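Local coordinates for protein tRNA (Adenine(22)-N(1))-methyltransferase (Mycoplasma capricolum subsp. capricolum, PDB 6QE6) that probably methylates N1 of adenine 22 in tRNA as a class I methyltransferase, and is captured here with the cofactor product S-adenosyl-homocysteine, at residues S23-Q28 with H167-I172; N144-A149 with K157-I162. All coordinates share one frame; numbering follows the deposited sequence.

From the N terminus, helix 24-31 comes first, and the chain then runs through the parallel strands, their helices and strand 155-163 before strand 168-175 comes back to it. Contact 1 closes this long loop of 138 residues, joining the first helix to the strand next to the sheet edge, the last in sequence, beside the cofactor product. Contact 2 lies wholly within that loop: helix 143-151 leads after a short connection into strand 155-163, which forms the sheet margin, and 144-149 meets 157-162 there. The two contacts, with centres about 13 Å apart, share the antiparallel pair of strands 155-163 and 168-175, coupled by Tyr169 N to Ile162 O (2.8 Å) and Ser160 N to Leu171 O (3.0 Å).

Contact 1 of 2, residues S23-Q28 with H167-I172; sequences SFRLNQ and HYYWLI. With SAH (S-adenosyl-L-homocysteine), chain C.
The guanidinium of Arg25 lies nearly parallel to the phenol ring of Tyr169, their planes 15° apart and their centres 4.4 Å from each other. Tyr169 OH sits towards the rim of one guanidinium face, and Ser23 OG lies above the centre of the opposite one; at the edge, in plane, is the carboxylate O of SAH. On the Tyr169 ring, Arg25 CD stands over the middle of one face, 3.5 Å from the centroid and only 5° off the normal, a CH-pi contact, while Arg25 NE reaches Tyr169 CZ at 3.3 Å. The stack is thus shifted outward, methylene over the ring and cationic end over the hydroxyl. In this Rossmann-like methyltransferase fold, Arg25 reaches from helix 24-31 to Tyr169 on strand 168-175, antiparallel to both its neighbours, and to the carboxylate of the cofactor product. Arg25 NH1 donates a weak hydrogen bond to SAH OXT (3.3 Å), to which charge attraction probably adds. A bend at chi3 (142°) helps to turn the guanidinium onto the ring. One helical turn on, Gln28 CB meets Leu171 CD1 at 4.1 Å. Glu164 accepts hydrogen bonds from the backbone N of Phe24 and Arg25 at the helix start.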
# COMPACT_ATOMS: atom_id res chain seq x y z
N SER A 23 -8.49 12.28 2.46
CA SER A 23 -7.47 12.83 1.59
C SER A 23 -7.53 12.14 0.22
O SER A 23 -8.16 11.09 0.05
CB SER A 23 -6.08 12.66 2.21
OG SER A 23 -5.70 11.30 2.24
N PHE A 24 -6.84 12.74 -0.77
CA PHE A 24 -6.84 12.20 -2.12
C PHE A 24 -6.38 10.75 -2.13
O PHE A 24 -6.99 9.90 -2.80
CB PHE A 24 -5.95 13.03 -3.04
CG PHE A 24 -5.92 12.54 -4.47
CD1 PHE A 24 -6.99 12.76 -5.33
CD2 PHE A 24 -4.83 11.83 -4.96
CE1 PHE A 24 -6.97 12.29 -6.64
CE2 PHE A 24 -4.81 11.35 -6.26
CZ PHE A 24 -5.88 11.59 -7.09
N ARG A 25 -5.30 10.43 -1.42
CA ARG A 25 -4.80 9.06 -1.48
C ARG A 25 -5.76 8.08 -0.81
O ARG A 25 -5.90 6.94 -1.28
CB ARG A 25 -3.40 8.95 -0.88
CG ARG A 25 -3.30 9.37 0.55
CD ARG A 25 -1.85 9.44 0.93
NE ARG A 25 -1.62 10.57 1.81
CZ ARG A 25 -1.69 10.50 3.13
NH1 ARG A 25 -1.97 9.32 3.71
NH2 ARG A 25 -1.48 11.59 3.86
N LEU A 26 -6.46 8.50 0.26
CA LEU A 26 -7.44 7.62 0.89
C LEU A 26 -8.66 7.44 -0.01
O LEU A 26 -9.24 6.34 -0.04
CB LEU A 26 -7.86 8.16 2.26
CG LEU A 26 -6.83 7.84 3.36
CD1 LEU A 26 -7.44 7.94 4.74
CD2 LEU A 26 -6.22 6.44 3.16
N ASN A 27 -9.05 8.47 -0.76
CA ASN A 27 -10.12 8.25 -1.71
C ASN A 27 -9.73 7.25 -2.77
O ASN A 27 -10.58 6.52 -3.27
CB ASN A 27 -10.55 9.56 -2.36
CG ASN A 27 -11.73 10.16 -1.67
OD1 ASN A 27 -11.59 11.09 -0.85
ND2 ASN A 27 -12.92 9.61 -1.95
N GLN A 28 -8.44 7.20 -3.13
CA GLN A 28 -8.02 6.24 -4.15
C GLN A 28 -8.20 4.82 -3.65
O GLN A 28 -8.65 3.95 -4.40
CB GLN A 28 -6.58 6.50 -4.57
CG GLN A 28 -6.35 7.87 -5.25
CD GLN A 28 -7.48 8.26 -6.18
OE1 GLN A 28 -8.16 9.26 -5.97
NE2 GLN A 28 -7.69 7.46 -7.21
N HIS A 167 4.65 14.82 -0.97
CA HIS A 167 5.06 13.44 -0.70
C HIS A 167 4.53 12.52 -1.79
O HIS A 167 3.44 12.74 -2.33
CB HIS A 167 4.56 12.94 0.66
CG HIS A 167 5.39 13.38 1.82
ND1 HIS A 167 5.25 14.62 2.41
CD2 HIS A 167 6.36 12.73 2.52
CE1 HIS A 167 6.10 14.73 3.42
NE2 HIS A 167 6.79 13.60 3.50
N TYR A 168 5.28 11.47 -2.08
CA TYR A 168 4.82 10.46 -3.03
C TYR A 168 4.34 9.20 -2.31
O TYR A 168 4.73 8.90 -1.18
CB TYR A 168 5.92 10.12 -4.03
CG TYR A 168 6.19 11.30 -4.90
CD1 TYR A 168 5.29 11.67 -5.89
CD2 TYR A 168 7.31 12.08 -4.71
CE1 TYR A 168 5.52 12.78 -6.69
CE2 TYR A 168 7.55 13.20 -5.50
CZ TYR A 168 6.65 13.54 -6.49
OH TYR A 168 6.88 14.64 -7.28
N TYR A 169 3.46 8.48 -2.99
CA TYR A 169 2.80 7.31 -2.43
C TYR A 169 2.65 6.24 -3.49
O TYR A 169 2.40 6.54 -4.67
CB TYR A 169 1.44 7.67 -1.86
CG TYR A 169 1.51 8.63 -0.71
CD1 TYR A 169 1.47 10.01 -0.92
CD2 TYR A 169 1.63 8.16 0.60
CE1 TYR A 169 1.54 10.87 0.12
CE2 TYR A 169 1.70 9.02 1.65
CZ TYR A 169 1.67 10.38 1.41
OH TYR A 169 1.74 11.25 2.47
N TRP A 170 2.76 4.99 -3.06
CA TRP A 170 2.75 3.84 -3.95
C TRP A 170 1.53 3.01 -3.58
O TRP A 170 1.47 2.42 -2.49
CB TRP A 170 4.05 3.04 -3.83
CG TRP A 170 5.29 3.65 -4.47
CD1 TRP A 170 5.87 3.27 -5.64
CD2 TRP A 170 6.13 4.70 -3.94
NE1 TRP A 170 6.99 4.02 -5.90
CE2 TRP A 170 7.17 4.91 -4.87
CE3 TRP A 170 6.09 5.49 -2.78
CZ2 TRP A 170 8.18 5.87 -4.67
CZ3 TRP A 170 7.07 6.43 -2.59
CH2 TRP A 170 8.11 6.62 -3.53
N LEU A 171 0.55 2.97 -4.46
CA LEU A 171 -0.66 2.22 -4.18
C LEU A 171 -0.61 0.91 -4.95
O LEU A 171 -0.34 0.90 -6.15
CB LEU A 171 -1.89 3.04 -4.55
CG LEU A 171 -3.24 2.34 -4.38
CD1 LEU A 171 -4.25 3.22 -3.70
CD2 LEU A 171 -3.75 1.91 -5.74
N ILE A 172 -0.87 -0.19 -4.24
CA ILE A 172 -0.81 -1.52 -4.83
C ILE A 172 -1.94 -2.37 -4.24
O ILE A 172 -2.18 -2.35 -3.03
CB ILE A 172 0.58 -2.18 -4.61
CG1 ILE A 172 0.62 -3.59 -5.23
CG2 ILE A 172 0.99 -2.14 -3.14
CD1 ILE A 172 1.99 -4.27 -5.18
N SAH C . -4.30 5.29 7.94
CA SAH C . -4.09 6.73 8.01
CB SAH C . -3.09 7.09 9.12
CG SAH C . -1.65 6.63 8.92
SD SAH C . -0.56 7.24 10.23
C SAH C . -3.61 7.30 6.67
O SAH C . -3.10 6.56 5.82
OXT SAH C . -3.73 8.50 6.40
C5' SAH C . 0.06 5.58 10.57
C4' SAH C . -0.73 4.89 11.68
O4' SAH C . -0.35 3.53 11.73
C3' SAH C . -0.44 5.46 13.05
O3' SAH C . -1.66 5.76 13.70
C2' SAH C . 0.27 4.34 13.80
O2' SAH C . -0.13 4.34 15.14
C1' SAH C . -0.19 3.11 13.06
N9 SAH C . 0.77 2.01 13.07
C8 SAH C . 2.13 2.10 12.96
N7 SAH C . 2.64 0.84 13.00
C5 SAH C . 1.63 -0.04 13.12
C6 SAH C . 1.60 -1.42 13.21
N6 SAH C . 2.73 -2.13 13.18
N1 SAH C . 0.39 -2.05 13.34
C2 SAH C . -0.79 -1.32 13.37
N3 SAH C . -0.74 0.05 13.28
C4 SAH C . 0.45 0.68 13.16

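Contact 2 of 2, residues N144-A149 with K157-I162; sequences NLRLWA and KYESFI
Arg146 lays its CD methylene against the carboxylate end of Glu159, 3.5 Å from both OE1 and OE2 of Glu159, and then turns its guanidinium to meet the acid edge-on. The two side chains run at about a right angle to one another, one coming from the helix and the other from the strand. Arg146 NH1 donates to Glu159 OE2 at 2.7 Å, with an N-H...O angle of 150°, which makes a short hydrogen bond and a salt bridge in one. The acceptor lies almost exactly in the guanidinium plane, and the bond falls on the syn lone pair of OE2. With the two planes 43° apart, the groups are joined through a single N-H...O pair and not in the two-pronged, coplanar manner. The kink at chi3 of Arg146 (-72°) swings NE and the terminal nitrogens away from the line of the methylenes, whereas Glu159 stays extended beyond CG and spans the gap from the strand.

Helix 143-151 packs here on one side of the Rossmann-like sheet, next to its marginal strand 155-163. Along that strand, a classic beta bulge sets two residues, Lys157 and Tyr158, opposite the single Glu173 of strand 168-175. Backbone CA atoms of Arg146 and Glu159 remain 10.2 Å apart, so helix and strand are bridged by these long side chains.

Both residues are buried and both have further partners. Arg146 NE donates to the carbonyl of Ile188, and Glu159 OE1 accepts from the backbone N of Ser192. These bonds probably help to fix the rotation of each group, and the opposite charges would be expected to keep both side chains ionised despite burial. Phe195 and Phe196 of helix 193-196 pack against Glu159, while Ile156 and Ile172 touch Arg146.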
# COMPACT_ATOMS: atom_id res chain seq x y z
N ASN A 144 9.73 -4.51 -2.61
CA ASN A 144 9.67 -5.66 -1.72
C ASN A 144 8.24 -6.18 -1.57
O ASN A 144 8.05 -7.37 -1.34
CB ASN A 144 10.28 -5.29 -0.36
CG ASN A 144 9.66 -3.98 0.26
OD1 ASN A 144 8.98 -3.20 -0.44
ND2 ASN A 144 9.93 -3.74 1.57
N LEU A 145 7.22 -5.32 -1.72
CA LEU A 145 5.84 -5.80 -1.69
C LEU A 145 5.46 -6.52 -2.98
O LEU A 145 4.64 -7.45 -2.95
CB LEU A 145 4.87 -4.64 -1.44
CG LEU A 145 5.12 -3.78 -0.20
CD1 LEU A 145 3.97 -2.81 0.10
CD2 LEU A 145 5.43 -4.69 0.99
N ARG A 146 6.03 -6.12 -4.12
CA ARG A 146 5.74 -6.82 -5.36
C ARG A 146 6.41 -8.19 -5.38
O ARG A 146 5.83 -9.18 -5.84
CB ARG A 146 6.16 -5.96 -6.56
CG ARG A 146 5.19 -4.79 -6.84
CD ARG A 146 5.46 -4.04 -8.15
NE ARG A 146 6.67 -3.27 -8.01
CZ ARG A 146 6.74 -1.95 -7.91
NH1 ARG A 146 5.66 -1.18 -7.99
NH2 ARG A 146 7.93 -1.40 -7.76
N LEU A 147 7.64 -8.27 -4.86
CA LEU A 147 8.34 -9.54 -4.71
C LEU A 147 7.54 -10.49 -3.83
O LEU A 147 7.42 -11.68 -4.13
CB LEU A 147 9.71 -9.29 -4.10
CG LEU A 147 10.94 -10.12 -4.47
CD1 LEU A 147 10.88 -10.64 -5.91
CD2 LEU A 147 12.18 -9.24 -4.28
N TRP A 148 7.01 -9.96 -2.74
CA TRP A 148 6.14 -10.74 -1.87
C TRP A 148 4.95 -11.29 -2.63
O TRP A 148 4.68 -12.50 -2.59
CB TRP A 148 5.69 -9.87 -0.70
CG TRP A 148 4.86 -10.60 0.27
CD1 TRP A 148 5.30 -11.43 1.26
CD2 TRP A 148 3.43 -10.59 0.35
NE1 TRP A 148 4.23 -11.94 1.96
CE2 TRP A 148 3.07 -11.44 1.42
CE3 TRP A 148 2.42 -9.95 -0.37
CZ2 TRP A 148 1.73 -11.65 1.80
CZ3 TRP A 148 1.10 -10.17 0.00
CH2 TRP A 148 0.77 -11.01 1.08
N ALA A 149 4.22 -10.43 -3.35
CA ALA A 149 3.09 -10.92 -4.13
C ALA A 149 3.52 -11.97 -5.14
O ALA A 149 2.88 -13.01 -5.26
CB ALA A 149 2.37 -9.77 -4.85
N LYS A 157 -3.42 -6.72 -8.66
CA LYS A 157 -4.57 -6.33 -9.47
C LYS A 157 -4.49 -4.88 -9.95
O LYS A 157 -5.02 -4.56 -11.01
CB LYS A 157 -5.86 -6.51 -8.68
CG LYS A 157 -7.11 -6.11 -9.44
CD LYS A 157 -8.36 -6.70 -8.81
CE LYS A 157 -9.65 -6.10 -9.39
NZ LYS A 157 -10.88 -6.37 -8.53
N TYR A 158 -3.87 -4.00 -9.17
CA TYR A 158 -3.88 -2.58 -9.50
C TYR A 158 -2.71 -1.90 -8.80
O TYR A 158 -2.40 -2.20 -7.65
CB TYR A 158 -5.19 -1.90 -9.11
CG TYR A 158 -5.25 -0.45 -9.50
CD1 TYR A 158 -5.28 -0.08 -10.84
CD2 TYR A 158 -5.25 0.56 -8.54
CE1 TYR A 158 -5.33 1.24 -11.21
CE2 TYR A 158 -5.28 1.91 -8.89
CZ TYR A 158 -5.33 2.25 -10.24
OH TYR A 158 -5.38 3.57 -10.64
N GLU A 159 -2.06 -1.00 -9.53
CA GLU A 159 -1.05 -0.12 -8.98
C GLU A 159 -1.30 1.26 -9.53
O GLU A 159 -1.87 1.43 -10.61
CB GLU A 159 0.37 -0.53 -9.35
CG GLU A 159 0.77 -1.90 -8.91
CD GLU A 159 2.26 -2.12 -9.13
OE1 GLU A 159 2.64 -2.95 -10.00
OE2 GLU A 159 3.05 -1.45 -8.42
N SER A 160 -0.85 2.26 -8.76
CA SER A 160 -0.82 3.64 -9.23
C SER A 160 0.13 4.44 -8.34
O SER A 160 0.58 3.98 -7.28
CB SER A 160 -2.21 4.24 -9.24
OG SER A 160 -2.38 5.01 -8.09
N PHE A 161 0.44 5.65 -8.80
CA PHE A 161 1.48 6.47 -8.19
C PHE A 161 0.89 7.84 -7.91
O PHE A 161 0.36 8.48 -8.83
CB PHE A 161 2.71 6.57 -9.11
CG PHE A 161 3.87 7.33 -8.51
CD1 PHE A 161 4.58 6.81 -7.43
CD2 PHE A 161 4.25 8.57 -9.02
CE1 PHE A 161 5.65 7.50 -6.87
CE2 PHE A 161 5.32 9.27 -8.48
CZ PHE A 161 6.02 8.74 -7.40
N ILE A 162 0.98 8.28 -6.66
CA ILE A 162 0.20 9.41 -6.14
C ILE A 162 1.14 10.46 -5.54
O ILE A 162 2.06 10.13 -4.78
CB ILE A 162 -0.82 8.94 -5.09
CG1 ILE A 162 -1.82 7.96 -5.71
CG2 ILE A 162 -1.51 10.13 -4.43
CD1 ILE A 162 -2.64 7.23 -4.68